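Local coordinates for small heat shock protein hsp20 family (Sulfolobus solfataricus, PDB 4RZK) that is a stress-response chaperone of the small heat shock family, seen here as its alpha-crystallin domain, and probably binds unfolded proteins, at residues A73-N77 / G78-I82. Sequence-based numbering, arbitrary orientation.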
ATOM      1  N   ALA A  73       6.272 -13.949  -9.539  1.00 67.98           N
ATOM      2  CA  ALA A  73       5.823 -13.058  -8.477  1.00 52.17           C
ATOM      3  C   ALA A  73       6.675 -11.809  -8.384  1.00 55.80           C
ATOM      4  O   ALA A  73       7.879 -11.881  -8.473  1.00 57.52           O
ATOM      5  CB  ALA A  73       5.823 -13.791  -7.157  1.00 59.73           C
ATOM      6  N   ASN A  74       6.050 -10.661  -8.192  1.00 52.21           N
ATOM      7  CA  ASN A  74       6.801  -9.426  -8.094  1.00 47.59           C
ATOM      8  C   ASN A  74       6.241  -8.463  -7.065  1.00 51.98           C
ATOM      9  O   ASN A  74       5.050  -8.408  -6.858  1.00 52.75           O
ATOM     10  CB  ASN A  74       6.874  -8.760  -9.457  1.00 49.97           C
ATOM     11  CG  ASN A  74       8.109  -7.909  -9.619  1.00 62.13           C
ATOM     12  OD1 ASN A  74       9.218  -8.416  -9.712  1.00 61.93           O
ATOM     13  ND2 ASN A  74       7.920  -6.602  -9.654  1.00 64.04           N
ATOM     14  N   PHE A  75       7.114  -7.697  -6.433  1.00 44.85           N
ATOM     15  CA  PHE A  75       6.712  -6.749  -5.412  1.00 43.32           C
ATOM     16  C   PHE A  75       7.173  -5.366  -5.820  1.00 43.00           C
ATOM     17  O   PHE A  75       8.310  -5.194  -6.190  1.00 50.87           O
ATOM     18  CB  PHE A  75       7.359  -7.140  -4.091  1.00 44.88           C
ATOM     19  CG  PHE A  75       6.761  -6.484  -2.894  1.00 43.85           C
ATOM     20  CD1 PHE A  75       5.407  -6.329  -2.778  1.00 45.45           C
ATOM     21  CD2 PHE A  75       7.560  -6.041  -1.879  1.00 43.68           C
ATOM     22  CE1 PHE A  75       4.860  -5.734  -1.672  1.00 40.55           C
ATOM     23  CE2 PHE A  75       7.022  -5.448  -0.770  1.00 40.99           C
ATOM     24  CZ  PHE A  75       5.670  -5.293  -0.666  1.00 38.80           C
ATOM     25  N   LYS A  76       6.290  -4.384  -5.804  1.00 39.11           N
ATOM     26  CA  LYS A  76       6.709  -3.021  -6.074  1.00 39.58           C
ATOM     27  C   LYS A  76       5.985  -2.012  -5.221  1.00 45.63           C
ATOM     28  O   LYS A  76       4.782  -1.923  -5.270  1.00 44.59           O
ATOM     29  CB  LYS A  76       6.475  -2.686  -7.539  1.00 41.48           C
ATOM     30  CG  LYS A  76       7.169  -1.433  -8.014  1.00 43.89           C
ATOM     31  CD  LYS A  76       7.133  -1.340  -9.519  1.00 37.95           C
ATOM     32  CE  LYS A  76       7.552   0.037  -9.978  1.00 47.57           C
ATOM     33  NZ  LYS A  76       6.708   0.528 -11.091  1.00 56.87           N
ATOM     34  N   ASN A  77       6.713  -1.216  -4.469  1.00 43.52           N
ATOM     35  CA  ASN A  77       6.099  -0.112  -3.767  1.00 43.41           C
ATOM     36  C   ASN A  77       4.923  -0.531  -2.908  1.00 47.15           C
ATOM     37  O   ASN A  77       3.939   0.168  -2.844  1.00 41.84           O
ATOM     38  CB  ASN A  77       5.670   0.963  -4.747  1.00 42.76           C
ATOM     39  CG  ASN A  77       6.827   1.794  -5.237  1.00 48.96           C
ATOM     40  OD1 ASN A  77       7.624   2.272  -4.455  1.00 53.60           O
ATOM     41  ND2 ASN A  77       6.920   1.965  -6.533  1.00 42.70           N
ATOM     42  N   GLY A  78       5.039  -1.660  -2.232  1.00 48.54           N
ATOM     43  CA  GLY A  78       3.984  -2.151  -1.375  1.00 40.52           C
ATOM     44  C   GLY A  78       2.899  -2.952  -2.053  1.00 40.81           C
ATOM     45  O   GLY A  78       1.934  -3.323  -1.427  1.00 42.88           O
ATOM     46  N   VAL A  79       3.050  -3.223  -3.336  1.00 42.09           N
ATOM     47  CA  VAL A  79       2.033  -3.974  -4.049  1.00 40.95           C
ATOM     48  C   VAL A  79       2.535  -5.304  -4.562  1.00 41.50           C
ATOM     49  O   VAL A  79       3.558  -5.380  -5.197  1.00 37.87           O
ATOM     50  CB  VAL A  79       1.449  -3.176  -5.213  1.00 38.51           C
ATOM     51  CG1 VAL A  79       0.653  -4.084  -6.120  1.00 36.46           C
ATOM     52  CG2 VAL A  79       0.569  -2.069  -4.689  1.00 40.50           C
ATOM     53  N   LEU A  80       1.790  -6.357  -4.283  1.00 41.65           N
ATOM     54  CA  LEU A  80       2.223  -7.670  -4.680  1.00 42.05           C
ATOM     55  C   LEU A  80       1.397  -8.178  -5.835  1.00 48.25           C
ATOM     56  O   LEU A  80       0.187  -8.193  -5.792  1.00 45.96           O
ATOM     57  CB  LEU A  80       2.156  -8.632  -3.504  1.00 41.74           C
ATOM     58  CG  LEU A  80       2.677 -10.042  -3.734  1.00 46.58           C
ATOM     59  CD1 LEU A  80       4.151 -10.138  -3.412  1.00 49.03           C
ATOM     60  CD2 LEU A  80       1.901 -11.015  -2.877  1.00 54.00           C
ATOM     61  N   GLU A  81       2.093  -8.572  -6.884  1.00 51.95           N
ATOM     62  CA  GLU A  81       1.486  -9.094  -8.076  1.00 50.18           C
ATOM     63  C   GLU A  81       2.041 -10.477  -8.277  1.00 55.45           C
ATOM     64  O   GLU A  81       3.239 -10.657  -8.344  1.00 57.43           O
ATOM     65  CB  GLU A  81       1.896  -8.231  -9.251  1.00 44.82           C
ATOM     66  CG  GLU A  81       0.846  -8.060 -10.320  1.00 61.69           C
ATOM     67  CD  GLU A  81       1.299  -7.128 -11.416  1.00 70.26           C
ATOM     68  OE1 GLU A  81       2.119  -7.546 -12.243  1.00 78.61           O
ATOM     69  OE2 GLU A  81       0.842  -5.976 -11.450  1.00 66.48           O
ATOM     70  N   ILE A  82       1.170 -11.464  -8.375  1.00 52.03           N
ATOM     71  CA  ILE A  82       1.616 -12.813  -8.614  1.00 55.70           C
ATOM     72  C   ILE A  82       0.857 -13.412  -9.775  1.00 58.80           C
ATOM     73  O   ILE A  82      -0.327 -13.196  -9.921  1.00 54.81           O
ATOM     74  CB  ILE A  82       1.434 -13.687  -7.378  1.00 57.05           C
ATOM     75  CG1 ILE A  82       0.648 -14.928  -7.736  1.00 61.28           C
ATOM     76  CG2 ILE A  82       0.732 -12.919  -6.279  1.00 59.01           C
ATOM     77  CD1 ILE A  82       1.396 -16.197  -7.423  1.00 69.95           C
TER
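Phe-75 lies against the neighbouring strand of a tight beta hairpin, its ring reaching from the non-hydrogen-bonded pair with Leu-80 back toward the turn. With CG anti to the backbone N (chi1 -165°), one side of the ring follows the main chain of 78-80: CD1 comes 4.0 Å from Leu-80 CB, CE1 packs by the carbonyl carbon of Gly-78, and CZ stands 3.6 Å from Gly-78 CA. The amide N of Leu-80 sits at the ring edge, near its plane. Leu-80, its CG likewise anti to the backbone N, brings CD1 to 4.1 Å from Phe-75 CD1, off the ring plane. Replacing Phe-75 by alanine would probably open a gap over Gly-78 and leave Leu-80 CB and CD1 without their aromatic neighbour. On the same face Ala-73 pairs with Ile-82, CB to CB, at 4.4 Å, whereas Asn-74, Lys-76, Val-79 and Glu-81 project from the other face.

Two hydrogen-bonded pairs hold the strands antiparallel. Asn-74 N donates to Glu-81 O at 2.8 Å, and Glu-81 N returns a nearly straight bond (177°) to Asn-74 O. Lys-76 and Val-79 exchange another two, Val-79 N reaching Lys-76 O at 2.9 Å from above the carbonyl plane. That bond closes a type I' turn with Asn-77 and Gly-78 at its corner; Gly-78 takes a positive phi (85°), a conformation glycine adopts readily, as is common at the second corner position of such turns.

The hairpin joins strands 72-76 and 79-85 of the alpha-crystallin domain. Strand 79-85 pairs on its other side with strand 19-25, while Phe-75 and Leu-80 both pack on Ile-34 of strand 34-39. At the turn, Asn-77 ND2 hydrogen-bonds Asn-30 OD1 of the second subunit, placing the hairpin tip at the dimer interface.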